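Putative peptidase (Chlamydophila abortus, PDB 3CE2) probably acts as a zinc-dependent metallo-oligopeptidase of the M3B family that degrades small bioactive peptides. Local coordinates at residues L73-F77 with Y148-L152; L294-Y298 with I599-I603; V334-Y338 with D350-Q354; C547-K551 with L579-L584. All coordinates share one frame; numbering follows the deposited sequence.

Contact 1: residues L73-F77 with Y148-L152; sequences LTTLF and YRFYL
L73 and F77, one turn apart on helix 66-96 and joined by the backbone hydrogen bond F77 N to L73 O, 2.8 Å, both face Y148 and Y151 at the start of helix 149-156. The heart of the contact is an aromatic cluster of F77, Y148 and Y151. No hydrogen bond crosses between the two segments. F77 and Y151 make a T-shaped (edge-to-face) stack, with centroids 4.9 Å apart and planes at 87°. CZ of F77 stands over the centre of the Y151 ring, 3.5 Å from CZ of Y151. A first torsion that holds CG anti to the backbone N, chi1 -179°, lets the Y151 ring turn its face to the edge of F77. Y148, the N-cap residue, meets F77 differently. The two rings touch rim to rim, F77 CE2 to Y148 CD1 at 3.6 Å, with planes at 26°. L73 slides past both tyrosines with its two branches. CD1 lies 3.8 Å from Y148 CB, and CD2 lies 3.9 Å from Y151 CE2. H420, from a loop, extends the cluster by meeting the rings of F77 and Y148 and touching Y151. On the solvent side, T74 OG1 sits 4.0 Å from Y148 OH, but its hydrogen bond goes back to L70 O.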
loop_
_atom_site.group_PDB
_atom_site.type_symbol
_atom_site.label_atom_id
_atom_site.label_comp_id
_atom_site.label_asym_id
_atom_site.label_seq_id
_atom_site.Cartn_x
_atom_site.Cartn_y
_atom_site.Cartn_z
ATOM N N LEU A 73 -23.026 -8.786 16.647
ATOM C CA LEU A 73 -21.663 -8.283 16.561
ATOM C C LEU A 73 -20.747 -9.050 17.513
ATOM O O LEU A 73 -19.682 -9.508 17.128
ATOM C CB LEU A 73 -21.622 -6.801 16.928
ATOM C CG LEU A 73 -22.470 -5.848 16.100
ATOM C CD1 LEU A 73 -22.228 -4.426 16.550
ATOM C CD2 LEU A 73 -22.164 -5.984 14.609
ATOM N N THR A 74 -21.167 -9.165 18.763
ATOM C CA THR A 74 -20.379 -9.783 19.803
ATOM C C THR A 74 -19.933 -11.176 19.376
ATOM O O THR A 74 -18.795 -11.602 19.610
ATOM C CB THR A 74 -21.233 -9.855 21.108
ATOM O OG1 THR A 74 -21.191 -8.574 21.746
ATOM C CG2 THR A 74 -20.727 -10.911 22.089
ATOM N N THR A 75 -20.849 -11.869 18.728
ATOM C CA THR A 75 -20.680 -13.264 18.445
ATOM C C THR A 75 -19.890 -13.429 17.180
ATOM O O THR A 75 -19.096 -14.356 17.061
ATOM C CB THR A 75 -22.039 -13.935 18.269
ATOM O OG1 THR A 75 -22.654 -14.059 19.557
ATOM C CG2 THR A 75 -21.876 -15.297 17.648
ATOM N N LEU A 76 -20.091 -12.524 16.235
ATOM C CA LEU A 76 -19.361 -12.664 15.016
ATOM C C LEU A 76 -17.919 -12.193 15.185
ATOM O O LEU A 76 -17.001 -12.818 14.649
ATOM C CB LEU A 76 -20.117 -12.076 13.823
ATOM C CG LEU A 76 -20.058 -10.630 13.401
ATOM C CD1 LEU A 76 -18.774 -10.407 12.631
ATOM C CD2 LEU A 76 -21.238 -10.365 12.509
ATOM N N PHE A 77 -17.701 -11.145 15.975
ATOM C CA PHE A 77 -16.329 -10.722 16.269
ATOM C C PHE A 77 -15.550 -11.804 17.002
ATOM O O PHE A 77 -14.335 -11.897 16.891
ATOM C CB PHE A 77 -16.287 -9.419 17.071
ATOM C CG PHE A 77 -16.755 -8.221 16.295
ATOM C CD1 PHE A 77 -16.618 -8.178 14.904
ATOM C CD2 PHE A 77 -17.332 -7.138 16.943
ATOM C CE1 PHE A 77 -17.051 -7.058 14.161
ATOM C CE2 PHE A 77 -17.770 -6.023 16.216
ATOM C CZ PHE A 77 -17.621 -5.983 14.820
ATOM N N TYR A 148 -19.140 0.088 19.469
ATOM C CA TYR A 148 -19.163 -0.378 18.089
ATOM C C TYR A 148 -19.763 0.696 17.222
ATOM O O TYR A 148 -20.371 0.408 16.197
ATOM C CB TYR A 148 -19.993 -1.662 17.954
ATOM C CG TYR A 148 -19.626 -2.722 18.971
ATOM C CD1 TYR A 148 -18.581 -3.623 18.732
ATOM C CD2 TYR A 148 -20.295 -2.799 20.192
ATOM C CE1 TYR A 148 -18.223 -4.580 19.673
ATOM C CE2 TYR A 148 -19.936 -3.743 21.148
ATOM C CZ TYR A 148 -18.906 -4.630 20.880
ATOM O OH TYR A 148 -18.586 -5.572 21.825
ATOM N N ARG A 149 -19.589 1.943 17.626
ATOM C CA ARG A 149 -20.216 3.045 16.899
ATOM C C ARG A 149 -19.575 3.301 15.523
ATOM O O ARG A 149 -20.259 3.427 14.516
ATOM C CB ARG A 149 -20.200 4.319 17.744
ATOM C CG ARG A 149 -21.479 5.106 17.652
ATOM C CD ARG A 149 -21.231 6.593 17.882
ATOM N NE ARG A 149 -22.428 7.373 17.527
ATOM C CZ ARG A 149 -22.532 8.185 16.472
ATOM N NH1 ARG A 149 -23.668 8.819 16.250
ATOM N NH2 ARG A 149 -21.510 8.370 15.637
ATOM N N PHE A 150 -18.257 3.395 15.488
ATOM C CA PHE A 150 -17.572 3.664 14.247
ATOM C C PHE A 150 -17.774 2.508 13.263
ATOM O O PHE A 150 -18.131 2.710 12.082
ATOM C CB PHE A 150 -16.105 3.871 14.501
ATOM C CG PHE A 150 -15.328 4.085 13.265
ATOM C CD1 PHE A 150 -15.739 5.049 12.344
ATOM C CD2 PHE A 150 -14.178 3.338 13.015
ATOM C CE1 PHE A 150 -15.017 5.282 11.182
ATOM C CE2 PHE A 150 -13.447 3.550 11.863
ATOM C CZ PHE A 150 -13.871 4.529 10.932
ATOM N N TYR A 151 -17.569 1.303 13.777
ATOM C CA TYR A 151 -17.847 0.115 13.030
ATOM C C TYR A 151 -19.217 0.207 12.372
ATOM O O TYR A 151 -19.340 0.051 11.168
ATOM C CB TYR A 151 -17.762 -1.121 13.920
ATOM C CG TYR A 151 -18.021 -2.385 13.141
ATOM C CD1 TYR A 151 -17.006 -2.994 12.408
ATOM C CD2 TYR A 151 -19.285 -2.951 13.103
ATOM C CE1 TYR A 151 -17.238 -4.131 11.683
ATOM C CE2 TYR A 151 -19.522 -4.091 12.371
ATOM C CZ TYR A 151 -18.490 -4.661 11.665
ATOM O OH TYR A 151 -18.720 -5.786 10.953
ATOM N N LEU A 152 -20.258 0.469 13.140
ATOM C CA LEU A 152 -21.594 0.569 12.535
ATOM C C LEU A 152 -21.760 1.811 11.693
ATOM O O LEU A 152 -22.518 1.815 10.746
ATOM C CB LEU A 152 -22.660 0.591 13.609
ATOM C CG LEU A 152 -22.756 -0.749 14.291
ATOM C CD1 LEU A 152 -23.315 -0.547 15.674
ATOM C CD2 LEU A 152 -23.666 -1.630 13.441
#

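Contact 2: residues L294-Y298 with I599-I603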
loop_
_atom_site.group_PDB
_atom_site.type_symbol
_atom_site.label_atom_id
_atom_site.label_comp_id
_atom_site.label_asym_id
_atom_site.label_seq_id
_atom_site.Cartn_x
_atom_site.Cartn_y
_atom_site.Cartn_z
ATOM N N LEU A 294 10.006 21.630 -7.939
ATOM C CA LEU A 294 10.853 20.753 -7.156
ATOM C C LEU A 294 11.384 19.627 -8.025
ATOM O O LEU A 294 12.526 19.218 -7.882
ATOM C CB LEU A 294 10.127 20.234 -5.915
ATOM C CG LEU A 294 10.280 21.128 -4.680
ATOM C CD1 LEU A 294 9.973 20.358 -3.442
ATOM C CD2 LEU A 294 11.684 21.681 -4.561
ATOM N N ILE A 295 10.562 19.148 -8.952
ATOM C CA ILE A 295 11.026 18.188 -9.938
ATOM C C ILE A 295 12.148 18.853 -10.725
ATOM O O ILE A 295 13.262 18.327 -10.798
ATOM C CB ILE A 295 9.871 17.720 -10.886
ATOM C CG1 ILE A 295 8.870 16.850 -10.137
ATOM C CG2 ILE A 295 10.388 16.920 -12.066
ATOM C CD1 ILE A 295 7.564 16.725 -10.875
ATOM N N THR A 296 11.868 20.027 -11.285
ATOM C CA THR A 296 12.886 20.739 -12.053
ATOM C C THR A 296 14.207 20.808 -11.292
ATOM O O THR A 296 15.242 20.448 -11.834
ATOM C CB THR A 296 12.445 22.146 -12.375
ATOM O OG1 THR A 296 11.074 22.135 -12.795
ATOM C CG2 THR A 296 13.286 22.699 -13.455
ATOM N N LYS A 297 14.183 21.238 -10.032
ATOM C CA LYS A 297 15.434 21.338 -9.261
ATOM C C LYS A 297 16.188 20.028 -9.224
ATOM O O LYS A 297 17.354 19.974 -9.612
ATOM C CB LYS A 297 15.190 21.793 -7.818
ATOM C CG LYS A 297 15.438 23.262 -7.564
ATOM C CD LYS A 297 14.883 23.683 -6.198
ATOM C CE LYS A 297 15.105 25.182 -5.928
ATOM N NZ LYS A 297 14.123 25.721 -4.947
ATOM N N TYR A 298 15.509 18.979 -8.754
ATOM C CA TYR A 298 16.146 17.688 -8.491
ATOM C C TYR A 298 16.740 17.083 -9.730
ATOM O O TYR A 298 17.901 16.689 -9.713
ATOM C CB TYR A 298 15.174 16.671 -7.872
ATOM C CG TYR A 298 15.794 15.295 -7.680
ATOM C CD1 TYR A 298 17.041 15.150 -7.059
ATOM C CD2 TYR A 298 15.135 14.136 -8.118
ATOM C CE1 TYR A 298 17.617 13.891 -6.874
ATOM C CE2 TYR A 298 15.706 12.869 -7.941
ATOM C CZ TYR A 298 16.943 12.760 -7.317
ATOM O OH TYR A 298 17.498 11.524 -7.129
ATOM N N ILE A 599 11.824 17.695 1.689
ATOM C CA ILE A 599 12.382 17.393 0.391
ATOM C C ILE A 599 13.367 18.485 -0.010
ATOM O O ILE A 599 14.486 18.195 -0.443
ATOM C CB ILE A 599 11.258 17.223 -0.630
ATOM C CG1 ILE A 599 10.413 16.010 -0.243
ATOM C CG2 ILE A 599 11.792 17.043 -2.016
ATOM C CD1 ILE A 599 9.039 16.058 -0.791
ATOM N N GLU A 600 12.963 19.738 0.181
ATOM C CA GLU A 600 13.805 20.873 -0.147
ATOM C C GLU A 600 15.130 20.773 0.559
ATOM O O GLU A 600 16.190 21.019 -0.032
ATOM C CB GLU A 600 13.116 22.152 0.282
ATOM C CG GLU A 600 13.876 23.412 -0.033
ATOM C CD GLU A 600 13.770 23.801 -1.488
ATOM O OE1 GLU A 600 12.626 23.960 -1.977
ATOM O OE2 GLU A 600 14.834 23.951 -2.134
ATOM N N LYS A 601 15.085 20.392 1.829
ATOM C CA LYS A 601 16.311 20.321 2.586
ATOM C C LYS A 601 17.247 19.306 1.962
ATOM O O LYS A 601 18.453 19.529 1.875
ATOM C CB LYS A 601 16.042 19.946 4.028
ATOM C CG LYS A 601 17.236 20.152 4.882
ATOM C CD LYS A 601 17.144 19.375 6.163
ATOM C CE LYS A 601 18.503 19.405 6.852
ATOM N NZ LYS A 601 18.751 18.211 7.689
ATOM N N LYS A 602 16.684 18.191 1.516
ATOM C CA LYS A 602 17.492 17.090 1.011
ATOM C C LYS A 602 18.057 17.450 -0.361
ATOM O O LYS A 602 19.202 17.111 -0.674
ATOM C CB LYS A 602 16.647 15.823 0.909
ATOM C CG LYS A 602 16.293 15.208 2.228
ATOM C CD LYS A 602 17.354 14.268 2.701
ATOM C CE LYS A 602 17.053 13.754 4.089
ATOM N NZ LYS A 602 17.585 14.745 5.057
ATOM N N ILE A 603 17.260 18.141 -1.179
ATOM C CA ILE A 603 17.749 18.574 -2.479
ATOM C C ILE A 603 18.947 19.503 -2.293
ATOM O O ILE A 603 19.925 19.401 -3.021
ATOM C CB ILE A 603 16.660 19.273 -3.309
ATOM C CG1 ILE A 603 15.549 18.284 -3.662
ATOM C CG2 ILE A 603 17.247 19.873 -4.573
ATOM C CD1 ILE A 603 14.444 18.884 -4.471
#
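I603 fills the centre of this contact by pushing CD1 between L294 and Y298. I603 CD1 lies 3.9 Å from L294 CD2 and 4.1 Å from Y298 CB. L294 uses its second branch too: L294 CD1 touches I599 CG2 at 4.0 Å, one turn before I603. The two segments are nearly parallel, with an angle of 18° and axes 10.8 Å apart, so this is side-by-side helix packing. Outward from the apolar centre, E600 bends at its second torsion, chi2 77°, and its carboxylate comes back across L294. E600 OE1 approaches L294 CD2 to 3.6 Å. The other oxygen faces K297, whose chain is extended beyond CG. K297 NZ and E600 OE2 form a salt bridge at 3.4 Å, and its hydrogen bond is weak. This ion pair marks the polar edge of the contact. The phenol of Y298 is hydrogen-bonded to D463, and its ring meets F466. Both residues belong to helix 451-487, which also touches I295 and I599, so helices 292-306 and 590-607 pack together against that long helix.

Contact 3: residues V334-Y338 with D350-Q354; sequences VDLIY and DTLKQ
Segments 334-338 and 350-354 run antiparallel at 166°, their axes 10.3 Å apart, and Y338 and K353 bring their CA atoms nearest. The ring of Y338 reaches across between two residues of the other helix. Its hydroxyl donates a hydrogen bond to D350, OH to OD1 2.9 Å. The oxygen is met on its syn side, a little out of the carboxylate plane, and it lies at the edge of the ring. K353 takes one face of the same ring. Its aliphatic chain crosses Y338 at about a right angle, with CD 3.4 Å from Y338 CD1. The last torsion, chi4 99°, turns NZ over the ring in a cation-pi contact, 4.5 Å from the Y338 centroid and 22° off the normal. Helix 330-340 and helix 345-357 are the two arms of a helical hairpin, joined by a short turn. At its outer side K353 NZ makes a long salt bridge with D335 OD1, 3.7 Å, and that oxygen also has a weak hydrogen bond to Q331 NE2. At its inner side I337 CG2 meets L352 CD2 at 4.0 Å. I337 also touches A401 of helix 394-416, the helix that carries the zinc ligands H402 and H406.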
loop_
_atom_site.group_PDB
_atom_site.type_symbol
_atom_site.label_atom_id
_atom_site.label_comp_id
_atom_site.label_asym_id
_atom_site.label_seq_id
_atom_site.Cartn_x
_atom_site.Cartn_y
_atom_site.Cartn_z
ATOM N N VAL A 334 20.520 -4.793 13.187
ATOM C CA VAL A 334 19.848 -4.346 14.390
ATOM C C VAL A 334 20.526 -3.145 15.067
ATOM O O VAL A 334 19.872 -2.161 15.393
ATOM C CB VAL A 334 19.693 -5.488 15.388
ATOM C CG1 VAL A 334 18.995 -4.978 16.633
ATOM C CG2 VAL A 334 18.899 -6.635 14.752
ATOM N N ASP A 335 21.835 -3.202 15.265
ATOM C CA ASP A 335 22.529 -2.081 15.892
ATOM C C ASP A 335 22.299 -0.816 15.087
ATOM O O ASP A 335 22.173 0.282 15.642
ATOM C CB ASP A 335 24.030 -2.357 15.999
ATOM C CG ASP A 335 24.338 -3.519 16.915
ATOM O OD1 ASP A 335 23.451 -3.865 17.730
ATOM O OD2 ASP A 335 25.458 -4.087 16.816
ATOM N N LEU A 336 22.250 -0.981 13.770
ATOM C CA LEU A 336 22.035 0.133 12.864
ATOM C C LEU A 336 20.618 0.700 13.035
ATOM O O LEU A 336 20.441 1.904 13.249
ATOM C CB LEU A 336 22.284 -0.312 11.423
ATOM C CG LEU A 336 22.567 0.805 10.420
ATOM C CD1 LEU A 336 23.637 1.751 10.970
ATOM C CD2 LEU A 336 22.979 0.219 9.081
ATOM N N ILE A 337 19.618 -0.171 12.953
ATOM C CA ILE A 337 18.243 0.243 13.160
ATOM C C ILE A 337 18.153 0.990 14.484
ATOM O O ILE A 337 17.659 2.121 14.549
ATOM C CB ILE A 337 17.289 -0.971 13.230
ATOM C CG1 ILE A 337 17.180 -1.648 11.867
ATOM C CG2 ILE A 337 15.909 -0.547 13.718
ATOM C CD1 ILE A 337 16.898 -0.677 10.779
ATOM N N TYR A 338 18.659 0.348 15.531
ATOM C CA TYR A 338 18.566 0.863 16.884
ATOM C C TYR A 338 19.049 2.312 17.015
ATOM O O TYR A 338 18.396 3.146 17.632
ATOM C CB TYR A 338 19.327 -0.057 17.834
ATOM C CG TYR A 338 19.087 0.248 19.285
ATOM C CD1 TYR A 338 17.979 -0.257 19.939
ATOM C CD2 TYR A 338 19.973 1.043 20.005
ATOM C CE1 TYR A 338 17.754 0.014 21.274
ATOM C CE2 TYR A 338 19.754 1.330 21.341
ATOM C CZ TYR A 338 18.644 0.808 21.968
ATOM O OH TYR A 338 18.413 1.086 23.298
ATOM N N ASP A 350 13.532 0.099 21.862
ATOM C CA ASP A 350 13.767 -1.116 22.649
ATOM C C ASP A 350 12.761 -2.180 22.299
ATOM O O ASP A 350 13.126 -3.314 22.059
ATOM C CB ASP A 350 13.705 -0.843 24.166
ATOM C CG ASP A 350 14.937 -0.115 24.685
ATOM O OD1 ASP A 350 16.022 -0.266 24.080
ATOM O OD2 ASP A 350 14.823 0.614 25.694
ATOM N N THR A 351 11.485 -1.825 22.285
ATOM C CA THR A 351 10.473 -2.802 21.905
ATOM C C THR A 351 10.807 -3.485 20.574
ATOM O O THR A 351 10.747 -4.696 20.469
ATOM C CB THR A 351 9.088 -2.176 21.878
ATOM O OG1 THR A 351 8.779 -1.749 23.202
ATOM C CG2 THR A 351 8.042 -3.185 21.466
ATOM N N LEU A 352 11.195 -2.700 19.579
ATOM C CA LEU A 352 11.560 -3.238 18.274
ATOM C C LEU A 352 12.789 -4.115 18.390
ATOM O O LEU A 352 12.843 -5.178 17.793
ATOM C CB LEU A 352 11.830 -2.114 17.266
ATOM C CG LEU A 352 12.183 -2.572 15.859
ATOM C CD1 LEU A 352 11.210 -3.651 15.394
ATOM C CD2 LEU A 352 12.149 -1.400 14.892
ATOM N N LYS A 353 13.777 -3.666 19.157
ATOM C CA LYS A 353 14.983 -4.436 19.318
ATOM C C LYS A 353 14.651 -5.759 20.003
ATOM O O LYS A 353 15.114 -6.814 19.574
ATOM C CB LYS A 353 16.036 -3.651 20.095
ATOM C CG LYS A 353 17.464 -4.234 20.006
ATOM C CD LYS A 353 18.396 -3.515 20.952
ATOM C CE LYS A 353 19.743 -4.184 21.049
ATOM N NZ LYS A 353 20.747 -3.496 20.200
ATOM N N GLN A 354 13.824 -5.721 21.040
ATOM C CA GLN A 354 13.410 -6.955 21.725
ATOM C C GLN A 354 12.706 -7.924 20.789
ATOM O O GLN A 354 12.918 -9.134 20.872
ATOM C CB GLN A 354 12.516 -6.680 22.954
ATOM C CG GLN A 354 13.241 -6.068 24.160
ATOM C CD GLN A 354 14.716 -6.491 24.251
ATOM O OE1 GLN A 354 15.617 -5.675 24.052
ATOM N NE2 GLN A 354 14.959 -7.773 24.531
#

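Contact 4: residues C547-K551 with L579-L584; sequences CFLEK and LKKSGL
L584 lays one methyl over a face of the F548 ring. This is a CH-pi contact, with L584 CD2 3.8 Å from the F548 centroid and 19° off the ring normal. The methyl sits somewhat toward the rim, near F548 CE2. S582 comes to the edge of the same ring, with its CB close to the ring plane and 3.9 Å from F548 CZ. L579 adds a third approach, its CD2 4.0 Å from F548 CE2. The ring is wedged among L579 in the last turn of helix 575-581 and S582 and L584 just beyond it. Further partners come from outside: Y563 and F566 of helix 559-567 meet the F548 ring, and L435 touches it. The other branch of L584 turns to C547, with CD1 3.5 Å from SG. With SG anti to the backbone N (chi1 180°), the sulfur is carried out to that branch. K551 runs alongside L584 in the opposite direction. Its chain bends at the end, and NZ makes a weak hydrogen bond to G583 O, 3.2 Å. S582 OG is hydrogen-bonded back to I578 O. In the backbone of this turn G583 has a positive phi of 90°. L584 N bonds L579 O at 3.1 Å and G583 N bonds K580 O at 2.7 Å, the pattern of a Schellman motif that ends helix 575-581, with G583 as its C-prime residue.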
loop_
_atom_site.group_PDB
_atom_site.type_symbol
_atom_site.label_atom_id
_atom_site.label_comp_id
_atom_site.label_asym_id
_atom_site.label_seq_id
_atom_site.Cartn_x
_atom_site.Cartn_y
_atom_site.Cartn_z
ATOM N N CYS A 547 5.766 14.475 6.866
ATOM C CA CYS A 547 5.296 15.472 7.818
ATOM C C CYS A 547 5.601 15.075 9.246
ATOM O O CYS A 547 6.294 15.789 9.960
ATOM C CB CYS A 547 3.796 15.674 7.662
ATOM S SG CYS A 547 3.078 16.888 8.795
ATOM N N PHE A 548 5.084 13.933 9.670
ATOM C CA PHE A 548 5.390 13.389 10.995
ATOM C C PHE A 548 6.873 13.386 11.265
ATOM O O PHE A 548 7.335 13.821 12.318
ATOM C CB PHE A 548 4.898 11.966 11.074
ATOM C CG PHE A 548 3.489 11.846 11.521
ATOM C CD1 PHE A 548 3.057 12.506 12.660
ATOM C CD2 PHE A 548 2.605 11.043 10.843
ATOM C CE1 PHE A 548 1.759 12.380 13.092
ATOM C CE2 PHE A 548 1.312 10.904 11.267
ATOM C CZ PHE A 548 0.883 11.576 12.379
ATOM N N LEU A 549 7.627 12.911 10.293
ATOM C CA LEU A 549 9.080 12.805 10.457
ATOM C C LEU A 549 9.772 14.164 10.637
ATOM O O LEU A 549 10.623 14.334 11.520
ATOM C CB LEU A 549 9.693 12.022 9.284
ATOM C CG LEU A 549 11.199 11.866 9.371
ATOM C CD1 LEU A 549 11.609 11.218 10.691
ATOM C CD2 LEU A 549 11.725 11.085 8.176
ATOM N N GLU A 550 9.402 15.133 9.805
ATOM C CA GLU A 550 10.004 16.463 9.867
ATOM C C GLU A 550 9.775 17.109 11.242
ATOM O O GLU A 550 10.708 17.631 11.848
ATOM C CB GLU A 550 9.440 17.339 8.753
ATOM C CG GLU A 550 9.973 18.778 8.722
ATOM C CD GLU A 550 11.357 18.898 8.095
ATOM O OE1 GLU A 550 12.035 17.859 7.890
ATOM O OE2 GLU A 550 11.761 20.044 7.803
ATOM N N LYS A 551 8.545 17.042 11.740
ATOM C CA LYS A 551 8.241 17.537 13.068
ATOM C C LYS A 551 9.106 16.850 14.116
ATOM O O LYS A 551 9.586 17.491 15.049
ATOM C CB LYS A 551 6.765 17.332 13.397
ATOM C CG LYS A 551 5.817 18.161 12.552
ATOM C CD LYS A 551 4.331 17.925 12.912
ATOM C CE LYS A 551 3.493 19.072 12.342
ATOM N NZ LYS A 551 2.116 18.680 11.932
ATOM N N LEU A 579 -5.702 11.124 11.723
ATOM C CA LEU A 579 -4.583 11.982 11.471
ATOM C C LEU A 579 -4.778 13.336 12.130
ATOM O O LEU A 579 -3.835 13.859 12.715
ATOM C CB LEU A 579 -4.385 12.136 9.974
ATOM C CG LEU A 579 -3.824 10.902 9.288
ATOM C CD1 LEU A 579 -3.730 11.154 7.785
ATOM C CD2 LEU A 579 -2.462 10.659 9.850
ATOM N N LYS A 580 -5.985 13.908 12.044
ATOM C CA LYS A 580 -6.231 15.192 12.703
ATOM C C LYS A 580 -5.901 15.111 14.188
ATOM O O LYS A 580 -5.134 15.922 14.701
ATOM C CB LYS A 580 -7.654 15.693 12.513
ATOM C CG LYS A 580 -7.778 16.855 11.564
ATOM C CD LYS A 580 -8.777 17.891 12.053
ATOM C CE LYS A 580 -10.175 17.569 11.562
ATOM N NZ LYS A 580 -11.043 18.785 11.616
ATOM N N LYS A 581 -6.472 14.121 14.864
ATOM C CA LYS A 581 -6.193 13.908 16.269
ATOM C C LYS A 581 -4.696 13.947 16.512
ATOM O O LYS A 581 -4.265 14.349 17.576
ATOM C CB LYS A 581 -6.736 12.560 16.740
ATOM C CG LYS A 581 -8.227 12.494 16.809
ATOM C CD LYS A 581 -8.683 11.235 17.570
ATOM C CE LYS A 581 -10.231 11.089 17.573
ATOM N NZ LYS A 581 -10.740 10.359 16.372
ATOM N N SER A 582 -3.909 13.528 15.522
ATOM C CA SER A 582 -2.450 13.442 15.655
ATOM C C SER A 582 -1.685 14.658 15.136
ATOM O O SER A 582 -0.460 14.602 14.989
ATOM C CB SER A 582 -1.935 12.206 14.931
ATOM O OG SER A 582 -2.489 11.032 15.481
ATOM N N GLY A 583 -2.402 15.745 14.846
ATOM C CA GLY A 583 -1.780 17.014 14.419
ATOM C C GLY A 583 -1.564 17.198 12.927
ATOM O O GLY A 583 -0.972 18.187 12.514
ATOM N N LEU A 584 -2.019 16.243 12.112
ATOM C CA LEU A 584 -1.943 16.377 10.661
ATOM C C LEU A 584 -3.314 16.682 10.109
ATOM O O LEU A 584 -4.169 15.821 10.078
ATOM C CB LEU A 584 -1.429 15.096 10.016
ATOM C CG LEU A 584 0.072 15.115 9.766
ATOM C CD1 LEU A 584 0.801 15.460 11.065
ATOM C CD2 LEU A 584 0.561 13.796 9.209
#

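From the N terminus, contact 1 comes first. It closes a mostly helical loop of 70 residues by joining helix 66-96 to helix 149-156. Contact 2 opens later, on helix 292-306, and closes near the C terminus on helix 590-607. Its loop of 300 residues encloses contacts 3 and 4, which follow each other in series. Contact 3 joins two successive helices beside the helix that bears H402 and H406. Contact 4 ties helix 536-553 to the end of helix 575-581, just before helix 590-607 of contact 2. No two contacts cross or touch. Contacts 1 and 2 lie on opposite sides of the chain's centre, about 46 Å apart between centres.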